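Side-chain contacts in putative DNA-binding protein (Ralstonia eutropha, PDB 3HWU), which is of unknown function but carries a PCC (DUF296) domain and may bind DNA: residues A[24-29]-A[90-95]; A[15-20]-A[30-35]. All coordinates share one frame; numbering follows the deposited sequence. Where two conformers were deposited one is given.

Contact 1 (A[24-29]-A[90-95]); sequences NVLQNL and IHAHGT
Helix residues 25-29 lie over strand residues 90-95 and run roughly against them, at 143° between chain directions, with the two axes 9.5 Å apart. The backbones come nearest at Leu26 and Ile90, whose CA atoms are 6.8 Å apart. No hydrogen bond joins the segments; the side chains meet through apolar groups. Leu26 extends one methyl to the strand. Its CG stands anti to the carbonyl carbon (chi1 -53°), which carries CD2 over to Ala92 CB at 3.8 Å. The same CD2 rests against Ile90 CG2, 4.0 Å away. The other branch of Ile90 reaches Leu29, three residues on: its CD1 lies 4.0 Å from Leu29 CB. Ile90 thus straddles the pair: its CG2 meets Leu26 and its CD1 meets Leu29. Asn24 O takes both the backbone N and the side-chain ND2 of Asn28; the Asn24 side chain has two conformers, so its cap on Gln27 N is doubtful. His91 points away from the helix, and its ND1 bonds Glu119 of a second subunit. The helix packs through apolar side chains on one face of the antiparallel sheet of the PCC domain. Phe43 of strand 40-49 packs on Leu29, Ile90 and Ala92, while Leu111 of strand 103-114 meets Leu26.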
ATOM      1  N   ASN A  24       7.363  -8.428  17.437  0.70  9.64           N
ATOM      2  CA  ASN A  24       5.968  -8.100  17.478  0.70  9.40           C
ATOM      3  C   ASN A  24       5.762  -6.757  16.769  0.70  9.36           C
ATOM      4  O   ASN A  24       6.246  -5.729  17.233  0.70  9.81           O
ATOM      5  CB  ASN A  24       5.476  -8.015  18.928  0.70  9.99           C
ATOM      6  CG  ASN A  24       4.004  -7.708  19.003  0.70 10.86           C
ATOM      7  OD1 ASN A  24       3.573  -6.683  18.482  0.70 11.57           O
ATOM      8  ND2 ASN A  24       3.201  -8.617  19.592  0.70 16.49           N
ATOM      9  N   VAL A  25       5.112  -6.789  15.619  1.00  8.09           N
ATOM     10  CA  VAL A  25       5.169  -5.624  14.705  1.00  9.09           C
ATOM     11  C   VAL A  25       4.497  -4.379  15.273  1.00  9.04           C
ATOM     12  O   VAL A  25       5.085  -3.290  15.281  1.00  9.68           O
ATOM     13  CB  VAL A  25       4.597  -6.018  13.340  1.00  8.96           C
ATOM     14  CG1 VAL A  25       4.497  -4.782  12.385  1.00 10.01           C
ATOM     15  CG2 VAL A  25       5.452  -7.131  12.670  1.00 10.60           C
ATOM     16  N   LEU A  26       3.254  -4.502  15.736  1.00  9.22           N
ATOM     17  CA  LEU A  26       2.587  -3.291  16.220  1.00  9.27           C
ATOM     18  C   LEU A  26       3.257  -2.773  17.491  1.00  9.68           C
ATOM     19  O   LEU A  26       3.336  -1.576  17.693  1.00  9.98           O
ATOM     20  CB  LEU A  26       1.071  -3.453  16.405  1.00 10.23           C
ATOM     21  CG  LEU A  26       0.320  -3.982  15.155  1.00 10.54           C
ATOM     22  CD1 LEU A  26      -1.160  -3.972  15.486  1.00 13.76           C
ATOM     23  CD2 LEU A  26       0.585  -3.166  13.927  1.00 12.53           C
ATOM     24  N   GLN A  27       3.709  -3.679  18.353  1.00 10.15           N
ATOM     25  CA  GLN A  27       4.428  -3.244  19.557  1.00 10.80           C
ATOM     26  C   GLN A  27       5.732  -2.525  19.204  1.00 10.47           C
ATOM     27  O   GLN A  27       6.085  -1.529  19.847  1.00 11.21           O
ATOM     28  CB  GLN A  27       4.682  -4.448  20.485  1.00 11.01           C
ATOM     29  CG  GLN A  27       3.420  -5.025  21.093  1.00 15.76           C
ATOM     30  CD  GLN A  27       3.628  -6.271  21.935  1.00 17.65           C
ATOM     31  OE1 GLN A  27       4.770  -6.751  22.136  1.00 21.65           O
ATOM     32  NE2 GLN A  27       2.527  -6.802  22.433  1.00 23.33           N
ATOM     33  N   ASN A  28       6.443  -2.981  18.186  1.00  9.80           N
ATOM     34  CA  ASN A  28       7.658  -2.268  17.793  1.00  9.87           C
ATOM     35  C   ASN A  28       7.325  -0.881  17.211  1.00 10.20           C
ATOM     36  O   ASN A  28       8.082   0.059  17.406  1.00 10.61           O
ATOM     37  CB  ASN A  28       8.479  -3.108  16.812  1.00 11.45           C
ATOM     38  CG  ASN A  28       9.466  -4.021  17.504  1.00 12.03           C
ATOM     39  OD1 ASN A  28      10.602  -3.586  17.752  1.00 16.10           O
ATOM     40  ND2 ASN A  28       9.090  -5.234  17.797  1.00 12.95           N
ATOM     41  N   LEU A  29       6.210  -0.750  16.502  1.00 10.03           N
ATOM     42  CA  LEU A  29       5.765   0.578  16.039  1.00  9.51           C
ATOM     43  C   LEU A  29       5.371   1.502  17.204  1.00 10.22           C
ATOM     44  O   LEU A  29       5.669   2.701  17.186  1.00 10.50           O
ATOM     45  CB  LEU A  29       4.605   0.429  15.059  1.00  9.94           C
ATOM     46  CG  LEU A  29       5.043  -0.017  13.654  1.00  9.72           C
ATOM     47  CD1 LEU A  29       3.829  -0.560  12.873  1.00 11.20           C
ATOM     48  CD2 LEU A  29       5.745   1.135  12.892  1.00 12.38           C
ATOM     49  N   ILE A  90      -1.817   2.615  17.394  1.00 12.46           N
ATOM     50  CA  ILE A  90      -1.502   2.180  16.026  1.00 12.49           C
ATOM     51  C   ILE A  90      -2.804   1.666  15.405  1.00 12.79           C
ATOM     52  O   ILE A  90      -3.541   0.865  15.988  1.00 16.53           O
ATOM     53  CB  ILE A  90      -0.418   1.065  16.017  1.00 14.34           C
ATOM     54  CG1 ILE A  90       0.840   1.419  16.786  1.00 14.94           C
ATOM     55  CG2 ILE A  90      -0.010   0.680  14.610  1.00 15.22           C
ATOM     56  CD1 ILE A  90       1.523   2.691  16.385  1.00 16.99           C
ATOM     57  N   HIS A  91      -3.088   2.081  14.187  1.00 11.34           N
ATOM     58  CA  HIS A  91      -4.237   1.640  13.415  1.00 11.12           C
ATOM     59  C   HIS A  91      -3.666   1.039  12.158  1.00  9.87           C
ATOM     60  O   HIS A  91      -3.088   1.750  11.325  1.00 11.63           O
ATOM     61  CB  HIS A  91      -5.142   2.813  13.060  1.00 12.27           C
ATOM     62  CG  HIS A  91      -6.354   2.428  12.312  1.00 12.52           C
ATOM     63  ND1 HIS A  91      -7.128   3.329  11.607  1.00 14.24           N
ATOM     64  CD2 HIS A  91      -6.941   1.220  12.159  1.00 15.70           C
ATOM     65  CE1 HIS A  91      -8.159   2.686  11.086  1.00 17.38           C
ATOM     66  NE2 HIS A  91      -8.068   1.404  11.411  1.00 15.79           N
ATOM     67  N   ALA A  92      -3.762  -0.277  12.014  1.00  9.41           N
ATOM     68  CA  ALA A  92      -3.128  -0.943  10.902  1.00  9.29           C
ATOM     69  C   ALA A  92      -4.086  -1.982  10.295  1.00  9.07           C
ATOM     70  O   ALA A  92      -4.773  -2.709  11.016  1.00  8.65           O
ATOM     71  CB  ALA A  92      -1.811  -1.647  11.332  1.00 11.67           C
ATOM     72  N   HIS A  93      -4.025  -2.090   8.975  1.00  8.78           N
ATOM     73  CA  HIS A  93      -4.682  -3.152   8.222  1.00  8.08           C
ATOM     74  C   HIS A  93      -3.597  -3.937   7.482  1.00  8.47           C
ATOM     75  O   HIS A  93      -2.517  -3.410   7.163  1.00  8.87           O
ATOM     76  CB  HIS A  93      -5.702  -2.597   7.220  1.00 10.01           C
ATOM     77  CG  HIS A  93      -6.907  -1.954   7.838  1.00  9.99           C
ATOM     78  ND1 HIS A  93      -7.983  -1.559   7.080  1.00 14.95           N
ATOM     79  CD2 HIS A  93      -7.229  -1.644   9.114  1.00 11.50           C
ATOM     80  CE1 HIS A  93      -8.930  -1.105   7.875  1.00 13.93           C
ATOM     81  NE2 HIS A  93      -8.511  -1.166   9.116  1.00 11.52           N
ATOM     82  N   GLY A  94      -3.912  -5.175   7.106  1.00  8.88           N
ATOM     83  CA  GLY A  94      -3.009  -5.978   6.339  1.00 10.26           C
ATOM     84  C   GLY A  94      -3.701  -6.967   5.432  1.00  8.80           C
ATOM     85  O   GLY A  94      -4.858  -7.280   5.629  1.00 10.13           O
ATOM     86  N   THR A  95      -2.920  -7.499   4.503  1.00  8.83           N
ATOM     87  CA  THR A  95      -3.308  -8.498   3.532  1.00 10.30           C
ATOM     88  C   THR A  95      -2.219  -9.594   3.599  1.00  9.80           C
ATOM     89  O   THR A  95      -1.030  -9.284   3.436  1.00  9.86           O
ATOM     90  CB  THR A  95      -3.306  -7.884   2.082  1.00 11.16           C
ATOM     91  OG1 THR A  95      -4.124  -6.670   2.065  1.00 14.39           O
ATOM     92  CG2 THR A  95      -3.741  -8.845   1.064  1.00 13.62           C
TER

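Contact 2 (A[15-20]-A[30-35]); sequences YLMVLR and EQLARD
Gln31 NE2 donates to Asp35 OD1 at 2.7 Å, a bond one turn along the helix whose N-H...O angle is 143°. It reaches the oxygen from above the carboxylate plane, while the oxygen lies close to the plane of the Gln31 amide. The amide oxygen, OE1, is approached by Arg34 NH2. That second bond depends on one of two Arg34 conformers and is doubtful. These groups stay on the helix, and the contact with strand 14-20 is carried by Leu32. Leu32 has CG anti to its backbone nitrogen (chi1 -180°), and its two methyls reach the strand at Tyr15. CD1 lies over one face of the phenol ring. CD2 is 4.4 Å from Tyr15 CD2, a loose apolar approach. Two residues further along the strand, Met17, a selenomethionine, meets the same leucine nearer its root. Met17 CE lies 4.1 Å from Leu32 CB, but only one of two conformers is described, so this approach is less certain. In that conformer the chain leaves the strand extended and then bends at chi3 (-108°), which turns the methyl to the helix. This is a helix laid on one face of an antiparallel sheet, within the PCC domain. Tyr15 and Met17 alternate with Leu16, which points away from the helix and packs on Leu144 of the third subunit. Strand 14-20 lies between strands 8-11 and 117-125. Tyr8 of the first touches both Met17 and Leu32. Ile38 also packs on Leu32, and Ile120 of strand 117-125 packs on Met17.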
ATOM      1  N   TYR A  15      11.027   7.432   8.765  1.00  9.17           N
ATOM      2  CA  TYR A  15      11.923   6.343   9.146  1.00  9.76           C
ATOM      3  C   TYR A  15      11.692   5.166   8.219  1.00  9.69           C
ATOM      4  O   TYR A  15      10.610   5.022   7.620  1.00 10.78           O
ATOM      5  CB  TYR A  15      11.614   5.861  10.588  1.00 11.69           C
ATOM      6  CG  TYR A  15      11.824   6.947  11.599  1.00 11.39           C
ATOM      7  CD1 TYR A  15      13.095   7.268  12.062  1.00 13.05           C
ATOM      8  CD2 TYR A  15      10.761   7.689  12.069  1.00 12.66           C
ATOM      9  CE1 TYR A  15      13.277   8.313  12.990  1.00 13.93           C
ATOM     10  CE2 TYR A  15      10.945   8.721  12.990  1.00 14.41           C
ATOM     11  CZ  TYR A  15      12.188   9.035  13.414  1.00 16.21           C
ATOM     12  OH  TYR A  15      12.346  10.098  14.284  1.00 19.64           O
ATOM     13  N   LEU A  16      12.685   4.292   8.137  1.00  9.68           N
ATOM     14  CA  LEU A  16      12.540   2.958   7.542  1.00  9.43           C
ATOM     15  C   LEU A  16      12.892   1.979   8.652  1.00  9.16           C
ATOM     16  O   LEU A  16      13.970   2.070   9.260  1.00 10.39           O
ATOM     17  CB  LEU A  16      13.527   2.764   6.375  1.00  9.75           C
ATOM     18  CG  LEU A  16      13.498   1.396   5.703  1.00 10.63           C
ATOM     19  CD1 LEU A  16      12.170   1.098   4.968  1.00 12.26           C
ATOM     20  CD2 LEU A  16      14.702   1.230   4.750  1.00 11.89           C
HETATM   21  N   MSE A  17      12.000   1.031   8.896  0.50  9.36           N
HETATM   22  CA  MSE A  17      12.202   0.043   9.940  0.50  9.86           C
HETATM   23  C   MSE A  17      12.321  -1.361   9.315  0.50  8.75           C
HETATM   24  O   MSE A  17      11.553  -1.699   8.412  0.50  9.40           O
HETATM   25  CB  MSE A  17      11.030   0.142  10.924  0.50 10.74           C
HETATM   26  CG  MSE A  17      10.972  -0.861  12.049  0.50 11.68           C
HETATM   27 SE   MSE A  17       9.606  -0.403  13.381  0.38 14.47          SE
HETATM   28  CE  MSE A  17      10.877   0.064  14.597  0.50  8.09           C
ATOM     29  N   VAL A  18      13.298  -2.157   9.785  1.00  9.16           N
ATOM     30  CA  VAL A  18      13.448  -3.549   9.364  1.00  9.61           C
ATOM     31  C   VAL A  18      13.402  -4.408  10.632  1.00  9.39           C
ATOM     32  O   VAL A  18      14.346  -4.447  11.410  1.00 10.49           O
ATOM     33  CB  VAL A  18      14.719  -3.844   8.522  1.00  9.60           C
ATOM     34  CG1 VAL A  18      14.771  -5.347   8.157  1.00 11.53           C
ATOM     35  CG2 VAL A  18      14.767  -2.976   7.272  1.00 10.41           C
ATOM     36  N   LEU A  19      12.261  -5.046  10.837  1.00  9.15           N
ATOM     37  CA  LEU A  19      12.043  -5.937  11.957  1.00  9.52           C
ATOM     38  C   LEU A  19      12.445  -7.351  11.562  1.00  9.61           C
ATOM     39  O   LEU A  19      12.508  -7.698  10.388  1.00 10.47           O
ATOM     40  CB  LEU A  19      10.598  -5.866  12.442  1.00  9.67           C
ATOM     41  CG  LEU A  19      10.095  -4.471  12.818  1.00 10.72           C
ATOM     42  CD1 LEU A  19       8.614  -4.578  13.303  1.00 11.39           C
ATOM     43  CD2 LEU A  19      10.931  -3.821  13.929  1.00 13.10           C
ATOM     44  N   ARG A  20      12.778  -8.142  12.570  1.00 11.00           N
ATOM     45  CA  ARG A  20      13.429  -9.416  12.423  1.00 11.53           C
ATOM     46  C   ARG A  20      12.653 -10.528  13.121  1.00 11.42           C
ATOM     47  O   ARG A  20      11.672 -10.280  13.809  1.00 10.56           O
ATOM     48  CB  ARG A  20      14.852  -9.281  12.996  1.00 13.20           C
ATOM     49  CG  ARG A  20      15.617  -8.114  12.455  1.00 16.96           C
ATOM     50  CD  ARG A  20      15.956  -8.347  11.019  1.00 18.72           C
ATOM     51  NE  ARG A  20      16.892  -9.440  10.938  1.00 21.41           N
ATOM     52  CZ  ARG A  20      18.199  -9.279  11.032  1.00 23.60           C
ATOM     53  NH1 ARG A  20      18.708  -8.061  11.163  1.00 25.59           N
ATOM     54  NH2 ARG A  20      18.963 -10.341  10.983  1.00 23.06           N
ATOM     55  N   GLU A  30       4.699   0.939  18.210  1.00  9.61           N
ATOM     56  CA  GLU A  30       4.447   1.683  19.441  1.00 10.84           C
ATOM     57  C   GLU A  30       5.737   2.162  20.071  1.00 10.52           C
ATOM     58  O   GLU A  30       5.833   3.321  20.515  1.00 11.08           O
ATOM     59  CB  GLU A  30       3.690   0.820  20.438  1.00 11.09           C
ATOM     60  CG  GLU A  30       2.257   0.479  20.006  1.00 13.14           C
ATOM     61  CD  GLU A  30       1.563  -0.634  20.812  1.00 15.74           C
ATOM     62  OE1 GLU A  30       2.212  -1.297  21.635  1.00 17.63           O
ATOM     63  OE2 GLU A  30       0.352  -0.843  20.545  1.00 21.23           O
ATOM     64  N   GLN A  31       6.735   1.271  20.154  1.00 10.22           N
ATOM     65  CA  GLN A  31       8.006   1.675  20.739  1.00 11.94           C
ATOM     66  C   GLN A  31       8.730   2.753  19.907  1.00 10.90           C
ATOM     67  O   GLN A  31       9.375   3.651  20.475  1.00 12.69           O
ATOM     68  CB  GLN A  31       8.903   0.440  20.937  1.00 13.32           C
ATOM     69  CG  GLN A  31      10.125   0.768  21.803  1.00 14.80           C
ATOM     70  CD  GLN A  31       9.734   1.106  23.210  1.00 18.99           C
ATOM     71  OE1 GLN A  31       8.826   0.477  23.785  1.00 21.33           O
ATOM     72  NE2 GLN A  31      10.376   2.129  23.779  1.00 20.79           N
ATOM     73  N   LEU A  32       8.684   2.657  18.576  1.00 10.82           N
ATOM     74  CA  LEU A  32       9.251   3.708  17.755  1.00 10.74           C
ATOM     75  C   LEU A  32       8.559   5.061  18.052  1.00 11.18           C
ATOM     76  O   LEU A  32       9.211   6.112  18.151  1.00 11.98           O
ATOM     77  CB  LEU A  32       9.083   3.349  16.271  1.00 10.94           C
ATOM     78  CG  LEU A  32       9.649   4.371  15.275  1.00 11.54           C
ATOM     79  CD1 LEU A  32      11.141   4.366  15.207  1.00 14.23           C
ATOM     80  CD2 LEU A  32       9.068   4.103  13.862  1.00 13.26           C
ATOM     81  N   ALA A  33       7.240   5.018  18.161  1.00 10.66           N
ATOM     82  CA  ALA A  33       6.478   6.245  18.464  1.00 11.05           C
ATOM     83  C   ALA A  33       6.941   6.884  19.778  1.00 12.40           C
ATOM     84  O   ALA A  33       7.118   8.112  19.875  1.00 12.15           O
ATOM     85  CB  ALA A  33       4.948   5.946  18.482  1.00 11.58           C
ATOM     86  N   ARG A  34       7.127   6.043  20.794  0.50 12.86           N
ATOM     87  CA  ARG A  34       7.588   6.528  22.079  0.50 14.83           C
ATOM     88  C   ARG A  34       9.056   6.977  22.065  0.50 14.69           C
ATOM     89  O   ARG A  34       9.362   8.022  22.660  0.50 15.59           O
ATOM     90  CB  ARG A  34       7.359   5.473  23.166  0.50 14.79           C
ATOM     91  CG  ARG A  34       5.943   5.207  23.606  0.50 16.89           C
ATOM     92  CD  ARG A  34       5.954   4.322  24.873  0.50 17.82           C
ATOM     93  NE  ARG A  34       6.452   2.990  24.552  0.50 19.05           N
ATOM     94  CZ  ARG A  34       5.679   1.999  24.136  0.50 20.71           C
ATOM     95  NH1 ARG A  34       4.366   2.179  24.060  0.50 23.08           N
ATOM     96  NH2 ARG A  34       6.204   0.824  23.819  0.50 18.96           N
ATOM     97  N   ASP A  35       9.963   6.235  21.413  1.00 14.46           N
ATOM     98  CA  ASP A  35      11.400   6.546  21.394  1.00 15.53           C
ATOM     99  C   ASP A  35      11.729   7.765  20.567  1.00 16.54           C
ATOM    100  O   ASP A  35      12.627   8.541  20.900  1.00 17.18           O
ATOM    101  CB  ASP A  35      12.273   5.387  20.874  1.00 16.81           C
ATOM    102  CG  ASP A  35      12.368   4.215  21.826  1.00 18.80           C
ATOM    103  OD1 ASP A  35      11.836   4.288  22.955  1.00 20.49           O
ATOM    104  OD2 ASP A  35      12.992   3.198  21.387  1.00 22.10           O
TER

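In the fold
Contacts 1 and 2 use successive parts of helix 25-35 against the same antiparallel sheet. Their centres are 10 Å apart. The centre of contact 1 is about 2 Å from the centre of the chain, that of contact 2 about 11 Å. They also touch directly. Ile90 CG1 packs 3.6 Å from Glu30 CG, and Leu19 CD1 lies 3.8 Å from Asn28 CB. The helix therefore spans from strand 87-97 to strand 14-20, which are not neighbours in the sheet. His91 and His93 of contact 1, with His107, face one vacant point, a pattern consistent with a metal site but unconfirmed.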